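Local coordinates for chromosome segregation protein smc (Pyrococcus furiosus, PDB 3KTA) that is probably required for chromosome condensation and partitioning, here as the C-terminal part of its ABC-type ATPase head, with adenylate kinase activity, at residues 19-24 against 32-37; 123-128 against 161-166. All blocks are in the same frame, centred on the assembly; numbering follows the deposited sequence.

Interaction 1. Residues 19-24 against 32-37; sequences NFSEIF and SARLIL
Phe20 and Phe24, one helical turn apart, both carry CG anti to the backbone N (chi1 172° and -173°), and this swings their two rings from the helix onto strand 32-37. The methyl of Ala33 sits over one face of the Phe24 ring, with CB 3.4 Å from Phe24 CG, and the same CB is 3.5 Å from Phe20 CE2. Further along the strand Leu35 lays its CD2 branch over a face of the Phe20 ring, 3.6 Å from the centroid, a CH-pi contact, while the backbone N of Arg34 lies at the ring's edge. With a serine in place of Phe20, Leu35 CD2 and Ala33 CB would probably lose their aromatic partner and a gap would open toward Ala76 and Ala80 of helix 67-84.

Ser21 supplies the polar part. Its OG donates to Ala33 O over 2.6 Å, in the carbonyl plane. The same OG accepts from water 2, which in turn takes the N-H of Leu35 (N to water O, 3.0 Å). Water 1 joins Ser21 O to Ala33 N in the same fashion. Ser32, Arg34 and Ile36 pair with strand 48-53, whereas Ala33 N and O and the N-H of Leu35 meet the helix or its waters. The helix thus satisfies strand polar groups turned from strand 48-53, while the phenyl rings, Ala33 and Leu35 make the apolar layer.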
loop_
_atom_site.group_PDB
_atom_site.type_symbol
_atom_site.label_atom_id
_atom_site.label_comp_id
_atom_site.label_asym_id
_atom_site.label_seq_id
_atom_site.Cartn_x
_atom_site.Cartn_y
_atom_site.Cartn_z
ATOM N N ASN B 19 8.783 11.267 -15.196
ATOM C CA ASN B 19 8.836 11.045 -13.749
ATOM C C ASN B 19 9.654 9.794 -13.411
ATOM O O ASN B 19 10.484 9.795 -12.493
ATOM C CB ASN B 19 7.429 10.891 -13.149
ATOM C CG ASN B 19 6.615 12.204 -13.155
ATOM O OD1 ASN B 19 7.139 13.289 -13.417
ATOM N ND2 ASN B 19 5.327 12.092 -12.861
ATOM N N PHE B 20 9.378 8.710 -14.134
ATOM C CA PHE B 20 10.018 7.439 -13.848
ATOM C C PHE B 20 11.527 7.522 -14.034
ATOM O O PHE B 20 12.309 7.057 -13.191
ATOM C CB PHE B 20 9.441 6.353 -14.755
ATOM C CG PHE B 20 10.177 5.038 -14.665
ATOM C CD1 PHE B 20 9.963 4.167 -13.593
ATOM C CD2 PHE B 20 11.038 4.649 -15.679
ATOM C CE1 PHE B 20 10.630 2.958 -13.521
ATOM C CE2 PHE B 20 11.716 3.438 -15.610
ATOM C CZ PHE B 20 11.501 2.594 -14.538
ATOM N N SER B 21 11.943 8.118 -15.146
ATOM C CA SER B 21 13.375 8.282 -15.400
ATOM C C SER B 21 14.054 9.124 -14.302
ATOM O O SER B 21 15.113 8.745 -13.794
ATOM C CB SER B 21 13.606 8.862 -16.795
ATOM O OG SER B 21 13.221 7.918 -17.785
ATOM N N GLU B 22 13.434 10.234 -13.916
ATOM C CA GLU B 22 14.018 11.095 -12.891
ATOM C C GLU B 22 14.090 10.372 -11.545
ATOM O O GLU B 22 15.115 10.397 -10.853
ATOM C CB GLU B 22 13.231 12.392 -12.767
ATOM C CG GLU B 22 13.332 13.286 -13.999
ATOM C CD GLU B 22 12.480 14.531 -13.908
ATOM O OE1 GLU B 22 11.751 14.698 -12.911
ATOM O OE2 GLU B 22 12.540 15.341 -14.851
ATOM N N ILE B 23 13.004 9.707 -11.179
ATOM C CA ILE B 23 12.962 9.016 -9.901
ATOM C C ILE B 23 13.925 7.830 -9.853
ATOM O O ILE B 23 14.602 7.624 -8.857
ATOM C CB ILE B 23 11.524 8.570 -9.547
ATOM C CG1 ILE B 23 10.644 9.804 -9.365
ATOM C CG2 ILE B 23 11.536 7.711 -8.281
ATOM C CD1 ILE B 23 9.148 9.511 -9.295
ATOM N N PHE B 24 14.003 7.060 -10.936
ATOM C CA PHE B 24 14.948 5.944 -10.971
ATOM C C PHE B 24 16.377 6.428 -10.746
ATOM O O PHE B 24 17.118 5.829 -9.967
ATOM C CB PHE B 24 14.867 5.168 -12.289
ATOM C CG PHE B 24 15.697 3.918 -12.294
ATOM C CD1 PHE B 24 15.147 2.701 -11.927
ATOM C CD2 PHE B 24 17.034 3.964 -12.661
ATOM C CE1 PHE B 24 15.917 1.546 -11.931
ATOM C CE2 PHE B 24 17.809 2.825 -12.654
ATOM C CZ PHE B 24 17.252 1.612 -12.289
ATOM N N SER B 32 20.183 4.742 -14.702
ATOM C CA SER B 32 19.109 5.360 -15.474
ATOM C C SER B 32 18.106 4.311 -15.922
ATOM O O SER B 32 18.414 3.121 -15.974
ATOM C CB SER B 32 19.680 6.096 -16.695
ATOM O OG SER B 32 20.197 5.183 -17.653
ATOM N N ALA B 33 16.897 4.752 -16.243
ATOM C CA ALA B 33 15.887 3.830 -16.739
ATOM C C ALA B 33 14.849 4.557 -17.575
ATOM O O ALA B 33 14.695 5.776 -17.466
ATOM C CB ALA B 33 15.218 3.087 -15.584
ATOM N N ARG B 34 14.148 3.800 -18.418
ATOM C CA ARG B 34 13.129 4.352 -19.313
ATOM C C ARG B 34 11.875 3.487 -19.345
ATOM O O ARG B 34 11.938 2.267 -19.157
ATOM C CB ARG B 34 13.639 4.428 -20.763
ATOM C CG ARG B 34 14.704 5.444 -21.061
ATOM C CD ARG B 34 14.929 5.493 -22.580
ATOM N NE ARG B 34 15.299 4.187 -23.125
ATOM C CZ ARG B 34 14.826 3.673 -24.260
ATOM N NH1 ARG B 34 13.943 4.345 -24.992
ATOM N NH2 ARG B 34 15.234 2.477 -24.666
ATOM N N LEU B 35 10.742 4.133 -19.594
ATOM C CA LEU B 35 9.521 3.453 -20.010
ATOM C C LEU B 35 9.444 3.512 -21.532
ATOM O O LEU B 35 9.737 4.545 -22.143
ATOM C CB LEU B 35 8.281 4.116 -19.417
ATOM C CG LEU B 35 8.192 4.231 -17.893
ATOM C CD1 LEU B 35 6.818 4.732 -17.499
ATOM C CD2 LEU B 35 8.490 2.896 -17.222
ATOM N N ILE B 36 9.041 2.404 -22.147
ATOM C CA ILE B 36 8.984 2.328 -23.602
ATOM C C ILE B 36 7.650 1.748 -24.042
ATOM O O ILE B 36 7.265 0.687 -23.575
ATOM C CB ILE B 36 10.099 1.411 -24.122
ATOM C CG1 ILE B 36 11.457 1.875 -23.589
ATOM C CG2 ILE B 36 10.093 1.356 -25.648
ATOM C CD1 ILE B 36 12.574 0.898 -23.849
ATOM N N LEU B 37 6.935 2.446 -24.917
ATOM C CA LEU B 37 5.719 1.879 -25.507
ATOM C C LEU B 37 6.127 0.885 -26.588
ATOM O O LEU B 37 6.929 1.211 -27.458
ATOM C CB LEU B 37 4.836 2.978 -26.097
ATOM C CG LEU B 37 4.171 3.907 -25.073
ATOM C CD1 LEU B 37 3.510 5.106 -25.731
ATOM C CD2 LEU B 37 3.156 3.132 -24.229
HETATM O O HOH W 1 16.784 7.636 -15.574
HETATM O O HOH W 2 11.177 7.071 -19.518
#

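Interaction 2. Residues 123-128 against 161-166; sequences ITLRDV and EEIRKK
Arg126 and Arg164 bring their guanidinium groups close with the planes 78° apart, and each has a water at its edge, in plane: water 4 for Arg126, water 3 for Arg164. The nearest approach, Arg126 NE to Arg164 NH1 at 4.1 Å, is one of like charges, but the waters fill in. Water 4 accepts from Arg126 NE (2.9 Å) and from Arg164 NH1. Water 3 accepts from Arg164 NH1 and from Asp127 N, and donates to Leu125 O at 2.8 Å. Asp127 OD1 also lies near the edge of the Arg164 group, 4.3 Å from NH1, too far for a salt bridge, though its negative charge probably offsets some of the like charge of the two arginines. Bends at chi2 and chi3 (-77° and -60°) fold the Arg164 chain back toward the turn. Arg126 has firmer partners outside, Asp101 and the carbonyl of Leu99.

On the apolar side Leu125 and Ile163 meet at about a right angle, CD1 of the leucine 4.0 Å from CG2 of the isoleucine, beside Gly33 of the other chain. Trp169 touches Leu125 and both arginines.

Thr124 OG1 accepts from Arg126 N (2.9 Å), an ST turn leading to Arg126 at the N-cap of helix 127-130. The Leu125 side chain lies about 6 Å from the bound bis(adenosine)-5'-pentaphosphate, and this turn after strand 119-123 probably corresponds to the H-loop (switch) of ABC ATPases.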
loop_
_atom_site.group_PDB
_atom_site.type_symbol
_atom_site.label_atom_id
_atom_site.label_comp_id
_atom_site.label_asym_id
_atom_site.label_seq_id
_atom_site.Cartn_x
_atom_site.Cartn_y
_atom_site.Cartn_z
ATOM N N ILE B 123 4.602 -0.438 6.782
ATOM C CA ILE B 123 5.059 -1.402 7.771
ATOM C C ILE B 123 6.523 -1.703 7.513
ATOM O O ILE B 123 6.896 -1.984 6.374
ATOM C CB ILE B 123 4.283 -2.706 7.654
ATOM C CG1 ILE B 123 2.797 -2.471 7.964
ATOM C CG2 ILE B 123 4.892 -3.749 8.604
ATOM C CD1 ILE B 123 1.872 -3.594 7.491
ATOM N N THR B 124 7.354 -1.623 8.549
ATOM C CA THR B 124 8.807 -1.740 8.346
ATOM C C THR B 124 9.546 -2.177 9.606
ATOM O O THR B 124 9.101 -1.902 10.724
ATOM C CB THR B 124 9.404 -0.407 7.842
ATOM O OG1 THR B 124 10.813 -0.559 7.601
ATOM C CG2 THR B 124 9.186 0.708 8.863
ATOM N N LEU B 125 10.664 -2.881 9.404
ATOM C CA LEU B 125 11.560 -3.268 10.492
ATOM C C LEU B 125 12.843 -2.437 10.415
ATOM O O LEU B 125 13.783 -2.656 11.195
ATOM C CB LEU B 125 11.920 -4.756 10.383
ATOM C CG LEU B 125 10.782 -5.762 10.535
ATOM C CD1 LEU B 125 11.341 -7.171 10.619
ATOM C CD2 LEU B 125 9.937 -5.423 11.751
ATOM N N ARG B 126 12.878 -1.473 9.495
ATOM C CA ARG B 126 14.111 -0.731 9.209
ATOM C C ARG B 126 14.131 0.669 9.820
ATOM O O ARG B 126 13.320 1.553 9.460
ATOM C CB ARG B 126 14.348 -0.621 7.700
ATOM C CG ARG B 126 14.333 -1.961 6.977
ATOM C CD ARG B 126 15.584 -2.800 7.320
ATOM N NE ARG B 126 16.773 -2.208 6.725
ATOM C CZ ARG B 126 17.149 -2.386 5.458
ATOM N NH1 ARG B 126 16.434 -3.155 4.647
ATOM N NH2 ARG B 126 18.241 -1.784 5.000
ATOM N N ASP B 127 15.088 0.892 10.720
ATOM C CA ASP B 127 15.267 2.208 11.309
ATOM C C ASP B 127 15.372 3.344 10.294
ATOM O O ASP B 127 14.774 4.398 10.495
ATOM C CB ASP B 127 16.452 2.226 12.296
ATOM C CG ASP B 127 17.742 1.647 11.708
ATOM O OD1 ASP B 127 17.924 1.589 10.475
ATOM O OD2 ASP B 127 18.607 1.253 12.517
ATOM N N VAL B 128 16.118 3.142 9.202
ATOM C CA VAL B 128 16.320 4.209 8.232
ATOM C C VAL B 128 15.051 4.493 7.429
ATOM O O VAL B 128 14.947 5.544 6.806
ATOM C CB VAL B 128 17.511 3.934 7.288
ATOM C CG1 VAL B 128 18.789 3.893 8.082
ATOM C CG2 VAL B 128 17.335 2.626 6.574
ATOM N N GLU B 161 15.840 -2.308 17.644
ATOM C CA GLU B 161 17.129 -2.858 18.048
ATOM C C GLU B 161 16.973 -4.308 18.500
ATOM O O GLU B 161 17.797 -5.166 18.163
ATOM C CB GLU B 161 17.749 -2.005 19.157
ATOM C CG GLU B 161 19.246 -1.833 19.026
ATOM C CD GLU B 161 19.651 -1.160 17.726
ATOM O OE1 GLU B 161 20.493 -1.724 16.998
ATOM O OE2 GLU B 161 19.130 -0.065 17.428
ATOM N N GLU B 162 15.909 -4.578 19.251
ATOM C CA GLU B 162 15.629 -5.924 19.749
ATOM C C GLU B 162 15.272 -6.886 18.622
ATOM O O GLU B 162 15.640 -8.062 18.648
ATOM C CB GLU B 162 14.498 -5.886 20.775
ATOM C CG GLU B 162 14.860 -5.156 22.046
ATOM N N ILE B 163 14.549 -6.382 17.630
ATOM C CA ILE B 163 14.193 -7.190 16.473
ATOM C C ILE B 163 15.415 -7.563 15.625
ATOM O O ILE B 163 15.553 -8.714 15.196
ATOM C CB ILE B 163 13.150 -6.452 15.612
ATOM C CG1 ILE B 163 11.809 -6.409 16.352
ATOM C CG2 ILE B 163 13.010 -7.111 14.238
ATOM C CD1 ILE B 163 10.858 -5.369 15.803
ATOM N N ARG B 164 16.299 -6.596 15.385
ATOM C CA ARG B 164 17.457 -6.817 14.521
ATOM C C ARG B 164 18.454 -7.786 15.160
ATOM O O ARG B 164 19.328 -8.328 14.478
ATOM C CB ARG B 164 18.160 -5.493 14.199
ATOM C CG ARG B 164 17.334 -4.466 13.418
ATOM C CD ARG B 164 17.223 -4.798 11.926
ATOM N NE ARG B 164 18.520 -4.865 11.244
ATOM C CZ ARG B 164 19.056 -3.879 10.529
ATOM N NH1 ARG B 164 18.427 -2.715 10.399
ATOM N NH2 ARG B 164 20.233 -4.056 9.940
ATOM N N LYS B 165 18.320 -8.003 16.464
ATOM C CA LYS B 165 19.228 -8.903 17.176
ATOM C C LYS B 165 18.983 -10.375 16.859
ATOM O O LYS B 165 19.875 -11.210 17.025
ATOM C CB LYS B 165 19.119 -8.699 18.683
ATOM C CG LYS B 165 20.220 -7.851 19.271
ATOM N N LYS B 166 17.774 -10.693 16.412
ATOM C CA LYS B 166 17.378 -12.079 16.198
ATOM C C LYS B 166 17.689 -12.534 14.781
ATOM O O LYS B 166 17.528 -11.784 13.820
ATOM C CB LYS B 166 15.892 -12.262 16.502
HETATM O O HOH W 3 16.254 -1.493 11.787
HETATM O O HOH W 4 18.048 -0.272 8.524
#

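From the N terminus, helix 4-27 leads into interaction 1, which closes a short loop: the chain turns after the helix and strand 32-37 comes back along it almost at once. Strand 48-53, helix 67-84, the parallel pair 89-93 and 119-123, and helix 101-114 follow before interaction 2 opens. Its loop is longer, running out through helix 127-130 and hairpin 135-150 and returning on helix 153-164. The two loops stand in series, neither nested nor crossed, with centres 31 Å apart on opposite sides of the chain's centre. Interaction 1 ties the first helix to the antiparallel pair 32-37 and 48-53; interaction 2 joins the last helix to the turn after strand 119-123, beside the bound nucleotide.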